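Local coordinates for protein manganese-dependent inorganic pyrophosphatase (Methanocaldococcus jannaschii, PDB 2EB0) that probably hydrolyses inorganic diphosphate to two phosphate ions with the help of two manganese ions held in each subunit, at residues B[9-14]-B[145-150]; B[62-67]-B[71-76]; B[87-92]-B[202-207]; B[248-253]-B[299-304]. All blocks are in the same frame, centred on the assembly; numbering follows the deposited sequence.

Contact 1: residues B[9-14]-B[145-150]; sequences NPDTDS and ISDTVL. With MN (manganese (II) ion), chain E; MN (manganese (II) ion), chain F.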
loop_
_atom_site.group_PDB
_atom_site.type_symbol
_atom_site.label_atom_id
_atom_site.label_comp_id
_atom_site.label_asym_id
_atom_site.label_seq_id
_atom_site.Cartn_x
_atom_site.Cartn_y
_atom_site.Cartn_z
ATOM N N ASN B 9 -9.743 18.900 -4.657
ATOM C CA ASN B 9 -9.250 20.073 -3.934
ATOM C C ASN B 9 -7.726 19.980 -3.923
ATOM O O ASN B 9 -7.091 19.992 -2.869
ATOM C CB ASN B 9 -9.785 20.114 -2.498
ATOM C CG ASN B 9 -11.293 20.294 -2.442
ATOM O OD1 ASN B 9 -11.884 20.953 -3.299
ATOM N ND2 ASN B 9 -11.920 19.724 -1.421
ATOM N N PRO B 10 -7.125 19.895 -5.115
ATOM C CA PRO B 10 -5.678 19.784 -5.314
ATOM C C PRO B 10 -4.793 20.853 -4.681
ATOM O O PRO B 10 -5.104 22.042 -4.708
ATOM C CB PRO B 10 -5.546 19.773 -6.833
ATOM C CG PRO B 10 -6.666 20.675 -7.261
ATOM C CD PRO B 10 -7.801 20.172 -6.397
ATOM N N ASP B 11 -3.694 20.412 -4.085
ATOM C CA ASP B 11 -2.733 21.346 -3.521
ATOM C C ASP B 11 -1.546 21.267 -4.472
ATOM O O ASP B 11 -1.580 20.516 -5.453
ATOM C CB ASP B 11 -2.308 20.944 -2.113
ATOM C CG ASP B 11 -1.936 19.490 -2.015
ATOM O OD1 ASP B 11 -1.548 18.893 -3.043
ATOM O OD2 ASP B 11 -2.022 18.945 -0.895
ATOM N N THR B 12 -0.503 22.033 -4.183
ATOM C CA THR B 12 0.672 22.055 -5.033
ATOM C C THR B 12 1.333 20.697 -5.217
ATOM O O THR B 12 1.796 20.393 -6.314
ATOM C CB THR B 12 1.705 23.048 -4.495
ATOM O OG1 THR B 12 1.154 24.365 -4.566
ATOM C CG2 THR B 12 2.998 22.987 -5.312
ATOM N N ASP B 13 1.385 19.891 -4.157
ATOM C CA ASP B 13 2.008 18.570 -4.258
ATOM C C ASP B 13 1.260 17.749 -5.303
ATOM O O ASP B 13 1.871 17.170 -6.189
ATOM C CB ASP B 13 1.980 17.826 -2.912
ATOM C CG ASP B 13 2.857 16.574 -2.914
ATOM O OD1 ASP B 13 2.621 15.673 -2.088
ATOM O OD2 ASP B 13 3.794 16.481 -3.730
ATOM N N SER B 14 -0.066 17.718 -5.192
ATOM C CA SER B 14 -0.914 16.985 -6.125
ATOM C C SER B 14 -0.731 17.414 -7.583
ATOM O O SER B 14 -0.735 16.578 -8.485
ATOM C CB SER B 14 -2.390 17.160 -5.746
ATOM O OG SER B 14 -2.853 16.079 -4.954
ATOM N N ILE B 145 8.358 22.140 -0.316
ATOM C CA ILE B 145 8.213 23.265 0.587
ATOM C C ILE B 145 6.760 23.435 1.018
ATOM O O ILE B 145 6.471 23.688 2.188
ATOM C CB ILE B 145 8.679 24.575 -0.073
ATOM C CG1 ILE B 145 10.205 24.572 -0.197
ATOM C CG2 ILE B 145 8.177 25.780 0.736
ATOM C CD1 ILE B 145 10.759 25.656 -1.104
ATOM N N SER B 146 5.849 23.301 0.064
ATOM C CA SER B 146 4.438 23.463 0.346
ATOM C C SER B 146 3.924 22.417 1.311
ATOM O O SER B 146 3.289 22.738 2.310
ATOM C CB SER B 146 3.632 23.386 -0.949
ATOM O OG SER B 146 2.247 23.313 -0.652
ATOM N N ASP B 147 4.210 21.159 1.013
ATOM C CA ASP B 147 3.738 20.065 1.846
ATOM C C ASP B 147 4.316 20.029 3.260
ATOM O O ASP B 147 3.629 19.646 4.208
ATOM C CB ASP B 147 4.000 18.745 1.133
ATOM C CG ASP B 147 2.723 18.035 0.762
ATOM O OD1 ASP B 147 1.756 18.716 0.358
ATOM O OD2 ASP B 147 2.686 16.796 0.869
ATOM N N THR B 148 5.572 20.428 3.404
ATOM C CA THR B 148 6.200 20.420 4.710
ATOM C C THR B 148 6.020 21.756 5.418
ATOM O O THR B 148 6.381 21.893 6.581
ATOM C CB THR B 148 7.708 20.110 4.603
ATOM O OG1 THR B 148 8.362 21.108 3.800
ATOM C CG2 THR B 148 7.908 18.749 3.986
ATOM N N VAL B 149 5.431 22.728 4.729
ATOM C CA VAL B 149 5.246 24.054 5.305
ATOM C C VAL B 149 6.641 24.568 5.669
ATOM O O VAL B 149 6.912 24.955 6.812
ATOM C CB VAL B 149 4.376 24.017 6.581
ATOM C CG1 VAL B 149 4.011 25.436 6.996
ATOM C CG2 VAL B 149 3.127 23.171 6.341
ATOM N N LEU B 150 7.518 24.554 4.676
ATOM C CA LEU B 150 8.896 24.990 4.835
ATOM C C LEU B 150 9.606 24.195 5.927
ATOM O O LEU B 150 10.238 24.760 6.820
ATOM C CB LEU B 150 8.961 26.487 5.147
ATOM C CG LEU B 150 10.015 27.293 4.374
ATOM C CD1 LEU B 150 10.363 28.543 5.166
ATOM C CD2 LEU B 150 11.268 26.477 4.147
HETATM MN MN MN E . 1.134 15.656 -0.544
HETATM MN MN MN F . -2.004 16.712 -1.263
HETATM O O HOH W 1 1.138 20.706 -1.445
#
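Asp13 and Asp147 meet at a shared metal. Asp13 OD1 binds the manganese of chain E at 2.1 Å, and Asp147 OD2 binds it at 2.4 Å. The two side chains cross at about a right angle, and their carboxylate planes are 63° apart. Their metal-bound oxygens, Asp13 OD1 and Asp147 OD2, are 3.2 Å from each other. The cation would offset the charge that this closeness brings. Thr109 N also hydrogen-bonds to Asp13 OD1. Asp13 has CG anti to its backbone N (chi1 -169°), which carries the carboxylate to the metal. Asp66 and His88 complete this site. Asp11 OD2 binds the second manganese, of chain F, at 2.3 Å, together with His7 and Asp66.

A water links Asp13 N to the side chains of Ser146 and Asp147. It accepts from Asp13 N at 2.8 Å. It donates to Ser146 OG at 2.9 Å and to Asp147 OD1 at 2.8 Å. One oxygen of Asp147 therefore goes to the metal and the other to the water. Ser146 OG lies beside Thr12 CB, and Glu38 is hydrogen-bonded to Thr12 OG1 and Ser146 OG.

Asp11 OD1 accepts from Ser14 N, 2.9 Å away and nearly straight at 169°, so Asp11 is both N-cap of helix 12-25 and metal ligand. Helix 134-148 ends in a Schellman motif just beyond Asp147. The two helix ends supply three aspartates of the dinuclear manganese site of family II pyrophosphatases.

Contact 2: residues B[62-67]-B[71-76]; sequences IILVDH and SQSFDD. With MN (manganese (II) ion), chain F; MN (manganese (II) ion), chain E.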
loop_
_atom_site.group_PDB
_atom_site.type_symbol
_atom_site.label_atom_id
_atom_site.label_comp_id
_atom_site.label_asym_id
_atom_site.label_seq_id
_atom_site.Cartn_x
_atom_site.Cartn_y
_atom_site.Cartn_z
ATOM N N ILE B 62 -5.697 4.952 -15.046
ATOM C CA ILE B 62 -5.320 5.883 -14.003
ATOM C C ILE B 62 -4.100 5.559 -13.152
ATOM O O ILE B 62 -3.845 4.409 -12.780
ATOM C CB ILE B 62 -6.506 6.095 -13.048
ATOM C CG1 ILE B 62 -7.737 6.562 -13.833
ATOM C CG2 ILE B 62 -6.130 7.087 -11.965
ATOM C CD1 ILE B 62 -7.609 7.949 -14.444
ATOM N N ILE B 63 -3.348 6.611 -12.860
ATOM C CA ILE B 63 -2.184 6.545 -11.997
ATOM C C ILE B 63 -2.445 7.656 -10.984
ATOM O O ILE B 63 -2.428 8.847 -11.327
ATOM C CB ILE B 63 -0.873 6.847 -12.739
ATOM C CG1 ILE B 63 -0.485 5.657 -13.617
ATOM C CG2 ILE B 63 0.223 7.134 -11.733
ATOM C CD1 ILE B 63 0.796 5.848 -14.388
ATOM N N LEU B 64 -2.707 7.259 -9.745
ATOM C CA LEU B 64 -2.992 8.216 -8.690
ATOM C C LEU B 64 -1.732 8.649 -7.962
ATOM O O LEU B 64 -0.857 7.834 -7.690
ATOM C CB LEU B 64 -3.962 7.608 -7.683
ATOM C CG LEU B 64 -5.291 7.108 -8.251
ATOM C CD1 LEU B 64 -6.099 6.453 -7.132
ATOM C CD2 LEU B 64 -6.063 8.277 -8.863
ATOM N N VAL B 65 -1.644 9.943 -7.678
ATOM C CA VAL B 65 -0.526 10.494 -6.926
ATOM C C VAL B 65 -1.086 11.308 -5.781
ATOM O O VAL B 65 -2.143 11.922 -5.901
ATOM C CB VAL B 65 0.378 11.445 -7.756
ATOM C CG1 VAL B 65 1.211 10.651 -8.742
ATOM C CG2 VAL B 65 -0.476 12.494 -8.471
ATOM N N ASP B 66 -0.393 11.262 -4.652
ATOM C CA ASP B 66 -0.759 12.059 -3.501
ATOM C C ASP B 66 -2.048 11.714 -2.784
ATOM O O ASP B 66 -2.575 12.545 -2.050
ATOM C CB ASP B 66 -0.819 13.525 -3.909
ATOM C CG ASP B 66 -0.536 14.447 -2.761
ATOM O OD1 ASP B 66 -0.996 15.602 -2.810
ATOM O OD2 ASP B 66 0.164 14.017 -1.818
ATOM N N HIS B 67 -2.579 10.519 -3.012
ATOM C CA HIS B 67 -3.790 10.115 -2.323
ATOM C C HIS B 67 -4.100 8.642 -2.547
ATOM O O HIS B 67 -3.718 8.050 -3.560
ATOM C CB HIS B 67 -4.988 11.002 -2.715
ATOM C CG HIS B 67 -5.566 10.713 -4.069
ATOM N ND1 HIS B 67 -4.895 10.978 -5.242
ATOM C CD2 HIS B 67 -6.780 10.226 -4.430
ATOM C CE1 HIS B 67 -5.669 10.668 -6.270
ATOM N NE2 HIS B 67 -6.818 10.210 -5.804
ATOM N N SER B 71 -12.926 8.605 -1.404
ATOM C CA SER B 71 -13.637 9.872 -1.310
ATOM C C SER B 71 -12.832 11.122 -1.692
ATOM O O SER B 71 -13.355 12.233 -1.633
ATOM C CB SER B 71 -14.238 10.035 0.091
ATOM O OG SER B 71 -13.348 9.581 1.093
ATOM N N GLN B 72 -11.578 10.941 -2.093
ATOM C CA GLN B 72 -10.723 12.059 -2.497
ATOM C C GLN B 72 -10.310 11.909 -3.963
ATOM O O GLN B 72 -9.590 12.751 -4.506
ATOM C CB GLN B 72 -9.460 12.101 -1.630
ATOM C CG GLN B 72 -9.715 12.167 -0.141
ATOM C CD GLN B 72 -8.458 11.928 0.677
ATOM O OE1 GLN B 72 -8.530 11.683 1.884
ATOM N NE2 GLN B 72 -7.297 11.999 0.028
ATOM N N SER B 73 -10.775 10.836 -4.595
ATOM C CA SER B 73 -10.439 10.537 -5.982
ATOM C C SER B 73 -11.701 10.573 -6.845
ATOM O O SER B 73 -12.723 11.116 -6.419
ATOM C CB SER B 73 -9.781 9.153 -6.046
ATOM O OG SER B 73 -9.082 8.948 -7.262
ATOM N N PHE B 74 -11.631 10.006 -8.050
ATOM C CA PHE B 74 -12.785 9.974 -8.953
ATOM C C PHE B 74 -13.957 9.299 -8.260
ATOM O O PHE B 74 -13.771 8.322 -7.536
ATOM C CB PHE B 74 -12.508 9.152 -10.220
ATOM C CG PHE B 74 -11.378 9.654 -11.061
ATOM C CD1 PHE B 74 -10.065 9.296 -10.773
ATOM C CD2 PHE B 74 -11.632 10.424 -12.189
ATOM C CE1 PHE B 74 -9.022 9.691 -11.600
ATOM C CE2 PHE B 74 -10.592 10.827 -13.027
ATOM C CZ PHE B 74 -9.285 10.457 -12.734
ATOM N N ASP B 75 -15.163 9.797 -8.506
ATOM C CA ASP B 75 -16.361 9.207 -7.914
ATOM C C ASP B 75 -16.548 7.814 -8.506
ATOM O O ASP B 75 -17.117 6.929 -7.875
ATOM C CB ASP B 75 -17.588 10.058 -8.231
ATOM C CG ASP B 75 -17.432 11.493 -7.782
ATOM O OD1 ASP B 75 -17.249 11.722 -6.569
ATOM O OD2 ASP B 75 -17.492 12.393 -8.645
ATOM N N ASP B 76 -16.047 7.635 -9.722
ATOM C CA ASP B 76 -16.141 6.373 -10.435
ATOM C C ASP B 76 -14.767 5.759 -10.680
ATOM O O ASP B 76 -14.501 5.234 -11.768
ATOM C CB ASP B 76 -16.831 6.591 -11.784
ATOM C CG ASP B 76 -16.114 7.622 -12.653
ATOM O OD1 ASP B 76 -16.462 7.738 -13.844
ATOM O OD2 ASP B 76 -15.209 8.325 -12.147
HETATM MN MN MN F . -2.004 16.712 -1.263
HETATM MN MN MN E . 1.134 15.656 -0.544
#
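His67 and Ser73 join the end of a strand to the loop that follows it. This is a buried local contact in the Rossmann-like parallel sheet of the DHH domain. Strand 61-65 lies there between strands 2-5 and 81-87. Its chain then turns through Asp66, which has positive phi, and segment 71-76 folds back over one side of it.

Toward the start of the strand the contact is apolar. Ile62 CD1 touches Phe74 CZ at 3.5 Å, the two side chains coming from opposite directions. Leu64 CD2 lies at the edge of the same ring, 4.3 Å from Phe74 CE1. The ring also packs on Val5 of strand 2-5. Leu64 CD2 is nearer still to Ser73 OG, at 3.5 Å.

At the end of the strand it is polar and lies next to the metals. Asp66 bridges the two manganese ions, OD1 to the one of chain F and OD2 to the one of chain E. His67 follows directly, and its imidazole is held at both nitrogens. His67 ND1 donates to Val65 O at 3.0 Å, with the acceptor in the ring plane but the donor 52° out of the carbonyl plane. At the far edge, His67 NE2 and Ser73 OG share a hydrogen bond of 3.0 Å, with an angle of 168°.

Contact 3: residues B[87-92]-B[202-207]; sequences DHHKVG and DFKNFD. With MN (manganese (II) ion), chain E.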
loop_
_atom_site.group_PDB
_atom_site.type_symbol
_atom_site.label_atom_id
_atom_site.label_comp_id
_atom_site.label_asym_id
_atom_site.label_seq_id
_atom_site.Cartn_x
_atom_site.Cartn_y
_atom_site.Cartn_z
ATOM N N ASP B 87 2.327 7.667 -3.500
ATOM C CA ASP B 87 1.811 8.531 -2.449
ATOM C C ASP B 87 2.687 8.629 -1.197
ATOM O O ASP B 87 3.806 8.109 -1.150
ATOM C CB ASP B 87 0.440 7.965 -2.074
ATOM C CG ASP B 87 -0.399 8.917 -1.275
ATOM O OD1 ASP B 87 -1.413 8.439 -0.733
ATOM O OD2 ASP B 87 -0.067 10.122 -1.192
ATOM N N HIS B 88 2.173 9.330 -0.192
ATOM C CA HIS B 88 2.859 9.450 1.081
ATOM C C HIS B 88 1.823 9.561 2.203
ATOM O O HIS B 88 2.096 10.078 3.284
ATOM C CB HIS B 88 3.836 10.638 1.094
ATOM C CG HIS B 88 3.180 11.982 1.051
ATOM N ND1 HIS B 88 3.453 12.966 1.979
ATOM C CD2 HIS B 88 2.326 12.532 0.160
ATOM C CE1 HIS B 88 2.799 14.066 1.657
ATOM N NE2 HIS B 88 2.110 13.829 0.555
ATOM N N HIS B 89 0.624 9.067 1.931
ATOM C CA HIS B 89 -0.437 9.061 2.929
ATOM C C HIS B 89 -0.630 7.613 3.338
ATOM O O HIS B 89 0.025 6.719 2.799
ATOM C CB HIS B 89 -1.748 9.600 2.353
ATOM C CG HIS B 89 -1.683 11.035 1.942
ATOM N ND1 HIS B 89 -1.141 11.441 0.742
ATOM C CD2 HIS B 89 -2.064 12.164 2.587
ATOM C CE1 HIS B 89 -1.189 12.761 0.664
ATOM N NE2 HIS B 89 -1.745 13.224 1.771
ATOM N N LYS B 90 -1.516 7.387 4.298
ATOM C CA LYS B 90 -1.829 6.041 4.769
ATOM C C LYS B 90 -2.504 5.302 3.614
ATOM O O LYS B 90 -2.977 5.931 2.673
ATOM C CB LYS B 90 -2.816 6.121 5.935
ATOM C CG LYS B 90 -4.200 6.608 5.512
ATOM C CD LYS B 90 -5.007 7.076 6.710
ATOM C CE LYS B 90 -6.452 7.370 6.341
ATOM N NZ LYS B 90 -7.206 6.126 6.012
ATOM N N VAL B 91 -2.553 3.976 3.680
ATOM C CA VAL B 91 -3.227 3.223 2.635
ATOM C C VAL B 91 -4.730 3.297 2.927
ATOM O O VAL B 91 -5.180 2.938 4.019
ATOM C CB VAL B 91 -2.799 1.745 2.613
ATOM C CG1 VAL B 91 -3.612 1.000 1.566
ATOM C CG2 VAL B 91 -1.307 1.638 2.303
ATOM N N GLY B 92 -5.500 3.781 1.960
ATOM C CA GLY B 92 -6.932 3.886 2.154
ATOM C C GLY B 92 -7.724 3.268 1.020
ATOM O O GLY B 92 -8.949 3.318 1.027
ATOM N N ASP B 202 -9.177 23.350 0.971
ATOM C CA ASP B 202 -8.387 22.170 1.314
ATOM C C ASP B 202 -9.133 21.204 2.223
ATOM O O ASP B 202 -8.628 20.798 3.264
ATOM C CB ASP B 202 -7.072 22.619 1.965
ATOM C CG ASP B 202 -6.157 21.462 2.304
ATOM O OD1 ASP B 202 -6.034 20.533 1.480
ATOM O OD2 ASP B 202 -5.545 21.490 3.390
ATOM N N PHE B 203 -10.333 20.824 1.807
ATOM C CA PHE B 203 -11.158 19.914 2.583
ATOM C C PHE B 203 -10.985 18.483 2.086
ATOM O O PHE B 203 -11.129 18.211 0.893
ATOM C CB PHE B 203 -12.628 20.320 2.460
ATOM C CG PHE B 203 -13.480 19.844 3.587
ATOM C CD1 PHE B 203 -13.738 20.673 4.674
ATOM C CD2 PHE B 203 -14.013 18.560 3.579
ATOM C CE1 PHE B 203 -14.515 20.227 5.744
ATOM C CE2 PHE B 203 -14.793 18.104 4.647
ATOM C CZ PHE B 203 -15.043 18.940 5.732
ATOM N N LYS B 204 -10.678 17.572 3.004
ATOM C CA LYS B 204 -10.496 16.166 2.660
ATOM C C LYS B 204 -11.584 15.326 3.314
ATOM O O LYS B 204 -11.950 15.559 4.466
ATOM C CB LYS B 204 -9.124 15.675 3.133
ATOM C CG LYS B 204 -7.965 16.120 2.279
ATOM C CD LYS B 204 -7.408 14.951 1.476
ATOM C CE LYS B 204 -6.278 15.388 0.548
ATOM N NZ LYS B 204 -5.140 15.986 1.294
ATOM N N ASN B 205 -12.103 14.357 2.574
ATOM C CA ASN B 205 -13.142 13.474 3.093
ATOM C C ASN B 205 -12.563 12.094 3.338
ATOM O O ASN B 205 -11.701 11.649 2.585
ATOM C CB ASN B 205 -14.297 13.390 2.103
ATOM C CG ASN B 205 -15.031 14.698 1.974
ATOM O OD1 ASN B 205 -15.346 15.339 2.975
ATOM N ND2 ASN B 205 -15.316 15.104 0.744
ATOM N N PHE B 206 -13.017 11.425 4.393
ATOM C CA PHE B 206 -12.517 10.085 4.722
ATOM C C PHE B 206 -13.626 9.129 5.119
ATOM O O PHE B 206 -14.754 9.535 5.415
ATOM C CB PHE B 206 -11.549 10.104 5.915
ATOM C CG PHE B 206 -10.372 11.016 5.752
ATOM C CD1 PHE B 206 -10.517 12.396 5.884
ATOM C CD2 PHE B 206 -9.110 10.493 5.480
ATOM C CE1 PHE B 206 -9.423 13.247 5.746
ATOM C CE2 PHE B 206 -8.007 11.327 5.337
ATOM C CZ PHE B 206 -8.160 12.711 5.470
ATOM N N ASP B 207 -13.275 7.848 5.142
ATOM C CA ASP B 207 -14.191 6.814 5.575
ATOM C C ASP B 207 -13.474 6.152 6.748
ATOM O O ASP B 207 -12.479 5.450 6.558
ATOM C CB ASP B 207 -14.436 5.778 4.482
ATOM C CG ASP B 207 -15.422 4.703 4.916
ATOM O OD1 ASP B 207 -15.522 3.659 4.237
ATOM O OD2 ASP B 207 -16.108 4.906 5.938
HETATM MN MN MN E . 1.134 15.656 -0.544
HETATM O O HOH W 2 -9.975 6.735 5.619
#
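Lys90 and Phe206 make the apolar part of this contact, which spans two domains. Lys90 CE comes within 4.2 Å of Phe206 CD2, the lysine chain passing the ring at a slant. The lysine chain runs extended from CG and bends only at its end (chi4 69°). Val298 of helix 293-306 packs on both residues.

The polar end of Lys90 meets a water and a carboxylate. Lys90 NZ donates to a water 2.9 Å away, at the edge of the Phe206 ring. That water lies 3.0 Å from Asp207 O and can donate to it, though it has other acceptors nearby. Glu302 gives the amine a weak ionic partner as well.

A second group lies at the metal and just behind its ligand. His88 NE2 binds the manganese of chain E at 2.3 Å. Asp87 OD2 takes two bonds. His89 ND1 donates to Asp87 OD2 at 2.6 Å, in the imidazole plane and on the syn side of the carboxylate. His88 N donates to Asp87 OD2 from above the carboxylate plane, also at 2.6 Å. The first bond fixes the His89 ring, whose NE2 is 4.4 Å from Lys204 NZ. Lys204 also approaches His7 and the other manganese.

In the same loop, Val91 forms backbone hydrogen bonds with the second subunit. Asp87, His88 and His89 are the DHH motif. Here it faces the DHHA2 domain across the catalytic cleft of a family II pyrophosphatase.

Contact 4: residues B[248-253]-B[299-304]; sequences LIVFLI and PPLERA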
loop_
_atom_site.group_PDB
_atom_site.type_symbol
_atom_site.label_atom_id
_atom_site.label_comp_id
_atom_site.label_asym_id
_atom_site.label_seq_id
_atom_site.Cartn_x
_atom_site.Cartn_y
_atom_site.Cartn_z
ATOM N N LEU B 248 -18.763 13.373 11.350
ATOM C CA LEU B 248 -17.899 14.345 12.023
ATOM C C LEU B 248 -17.069 15.206 11.077
ATOM O O LEU B 248 -16.620 14.748 10.015
ATOM C CB LEU B 248 -16.931 13.632 12.976
ATOM C CG LEU B 248 -15.745 14.457 13.502
ATOM C CD1 LEU B 248 -16.213 15.505 14.513
ATOM C CD2 LEU B 248 -14.728 13.514 14.138
ATOM N N ILE B 249 -16.859 16.455 11.484
ATOM C CA ILE B 249 -16.055 17.397 10.714
ATOM C C ILE B 249 -15.127 18.170 11.652
ATOM O O ILE B 249 -15.543 18.655 12.710
ATOM C CB ILE B 249 -16.920 18.414 9.922
ATOM C CG1 ILE B 249 -17.586 17.720 8.730
ATOM C CG2 ILE B 249 -16.045 19.568 9.430
ATOM C CD1 ILE B 249 -18.381 18.651 7.830
ATOM N N VAL B 250 -13.862 18.247 11.255
ATOM C CA VAL B 250 -12.826 18.947 12.003
ATOM C C VAL B 250 -12.155 19.895 11.013
ATOM O O VAL B 250 -11.781 19.482 9.913
ATOM C CB VAL B 250 -11.762 17.960 12.540
ATOM C CG1 VAL B 250 -10.615 18.721 13.196
ATOM C CG2 VAL B 250 -12.401 16.990 13.518
ATOM N N PHE B 251 -12.035 21.165 11.389
ATOM C CA PHE B 251 -11.393 22.148 10.532
ATOM C C PHE B 251 -10.211 22.714 11.289
ATOM O O PHE B 251 -10.369 23.282 12.376
ATOM C CB PHE B 251 -12.335 23.282 10.175
ATOM C CG PHE B 251 -11.844 24.123 9.039
ATOM C CD1 PHE B 251 -11.992 23.689 7.728
ATOM C CD2 PHE B 251 -11.196 25.333 9.277
ATOM C CE1 PHE B 251 -11.504 24.445 6.668
ATOM C CE2 PHE B 251 -10.703 26.094 8.225
ATOM C CZ PHE B 251 -10.858 25.648 6.915
ATOM N N LEU B 252 -9.032 22.565 10.701
ATOM C CA LEU B 252 -7.805 23.025 11.328
ATOM C C LEU B 252 -7.369 24.425 10.917
ATOM O O LEU B 252 -7.028 24.667 9.753
ATOM C CB LEU B 252 -6.669 22.045 11.017
ATOM C CG LEU B 252 -6.947 20.585 11.365
ATOM C CD1 LEU B 252 -5.837 19.703 10.812
ATOM C CD2 LEU B 252 -7.092 20.427 12.869
ATOM N N ILE B 253 -7.398 25.350 11.872
ATOM C CA ILE B 253 -6.922 26.701 11.609
ATOM C C ILE B 253 -5.473 26.589 12.067
ATOM O O ILE B 253 -5.186 26.682 13.253
ATOM C CB ILE B 253 -7.646 27.746 12.458
ATOM C CG1 ILE B 253 -9.129 27.768 12.088
ATOM C CG2 ILE B 253 -7.017 29.116 12.237
ATOM C CD1 ILE B 253 -9.970 28.732 12.933
ATOM N N PRO B 299 -4.470 9.749 12.168
ATOM C CA PRO B 299 -4.140 8.547 12.940
ATOM C C PRO B 299 -4.920 8.315 14.233
ATOM O O PRO B 299 -5.511 7.251 14.414
ATOM C CB PRO B 299 -2.635 8.691 13.177
ATOM C CG PRO B 299 -2.186 9.444 11.962
ATOM C CD PRO B 299 -3.253 10.504 11.835
ATOM N N PRO B 300 -4.927 9.298 15.153
ATOM C CA PRO B 300 -5.658 9.125 16.413
ATOM C C PRO B 300 -7.167 9.107 16.224
ATOM O O PRO B 300 -7.888 8.437 16.964
ATOM C CB PRO B 300 -5.198 10.320 17.242
ATOM C CG PRO B 300 -5.037 11.373 16.206
ATOM C CD PRO B 300 -4.312 10.635 15.092
ATOM N N LEU B 301 -7.633 9.840 15.220
ATOM C CA LEU B 301 -9.053 9.923 14.931
ATOM C C LEU B 301 -9.574 8.627 14.291
ATOM O O LEU B 301 -10.597 8.087 14.725
ATOM C CB LEU B 301 -9.319 11.123 14.024
ATOM C CG LEU B 301 -10.714 11.740 14.057
ATOM C CD1 LEU B 301 -11.059 12.206 15.483
ATOM C CD2 LEU B 301 -10.743 12.932 13.085
ATOM N N GLU B 302 -8.888 8.119 13.270
ATOM C CA GLU B 302 -9.358 6.875 12.663
ATOM C C GLU B 302 -9.166 5.704 13.617
ATOM O O GLU B 302 -9.901 4.725 13.554
ATOM C CB GLU B 302 -8.645 6.568 11.348
ATOM C CG GLU B 302 -8.985 5.181 10.822
ATOM C CD GLU B 302 -8.455 4.922 9.425
ATOM O OE1 GLU B 302 -7.297 5.302 9.146
ATOM O OE2 GLU B 302 -9.200 4.328 8.612
ATOM N N ARG B 303 -8.172 5.795 14.495
ATOM C CA ARG B 303 -7.947 4.725 15.450
ATOM C C ARG B 303 -9.074 4.733 16.464
ATOM O O ARG B 303 -9.538 3.679 16.888
ATOM C CB ARG B 303 -6.602 4.881 16.159
ATOM C CG ARG B 303 -5.451 4.201 15.436
ATOM C CD ARG B 303 -4.300 3.918 16.389
ATOM N NE ARG B 303 -3.712 5.147 16.907
ATOM C CZ ARG B 303 -2.918 5.949 16.203
ATOM N NH1 ARG B 303 -2.613 5.645 14.946
ATOM N NH2 ARG B 303 -2.435 7.057 16.753
ATOM N N ALA B 304 -9.521 5.924 16.846
ATOM C CA ALA B 304 -10.617 6.044 17.800
ATOM C C ALA B 304 -11.890 5.449 17.199
ATOM O O ALA B 304 -12.591 4.681 17.850
ATOM C CB ALA B 304 -10.848 7.508 18.163
#
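Leu248 and Leu301 reach toward each other tip to tip. Leu248 CD2 lies 4.1 Å from Leu301 CD1 and 4.2 Å from Leu301 CD2, so a single methyl of the strand residue faces both methyls of the helix residue. The two leucines have the same type of rotamer. Each has CG anti to the backbone N, with chi1 166° in Leu248 and -155° in Leu301, and this directs each side chain toward the other segment.

Val250, two residues along the strand, points to the same side. Its CG1 is anti to the backbone N (chi1 174°), and the other branch, CG2, approaches Leu301 CD2 at 4.4 Å. Leu301 thus meets Leu248 and Val250 together. The contact is light and wholly apolar. Ile215, Ala275 and Phe276 also touch Leu301, and Phe272 touches Val250.

On the helix, Pro299 and Pro300 lack the N-H for a bond to the preceding turn, and the helix is kinked there. Pro299, Glu302 and Arg303 pack on the second subunit.

Far from the metals, this is helix 293-306 laid on the mixed sheet of the DHHA2 domain, an alpha/beta packing in which strand 248-255 is the central strand.

In the fold
Contacts 1, 2 and 3 meet at the dinuclear manganese site. All three supply ligands to the manganese of chain E, and contacts 1 and 2 also hold that of chain F. Contact 2 is nested within the chain loop closed by contact 1. Their centres are about 17 Å apart, yet Ser14 OG lies 2.9 Å from Asp66 OD1, a probable hydrogen bond. Contact 3 joins the DHH and DHHA2 domains. Asn9 ND2 lies 2.9 Å from Phe203 O, a probable hydrogen bond that ties 9-14 to 202-207. Contact 4 lies within the DHHA2 domain, its nearest atoms about 9 Å from contact 1. Contacts 3 and 4 reach the same sheet and both touch the second subunit.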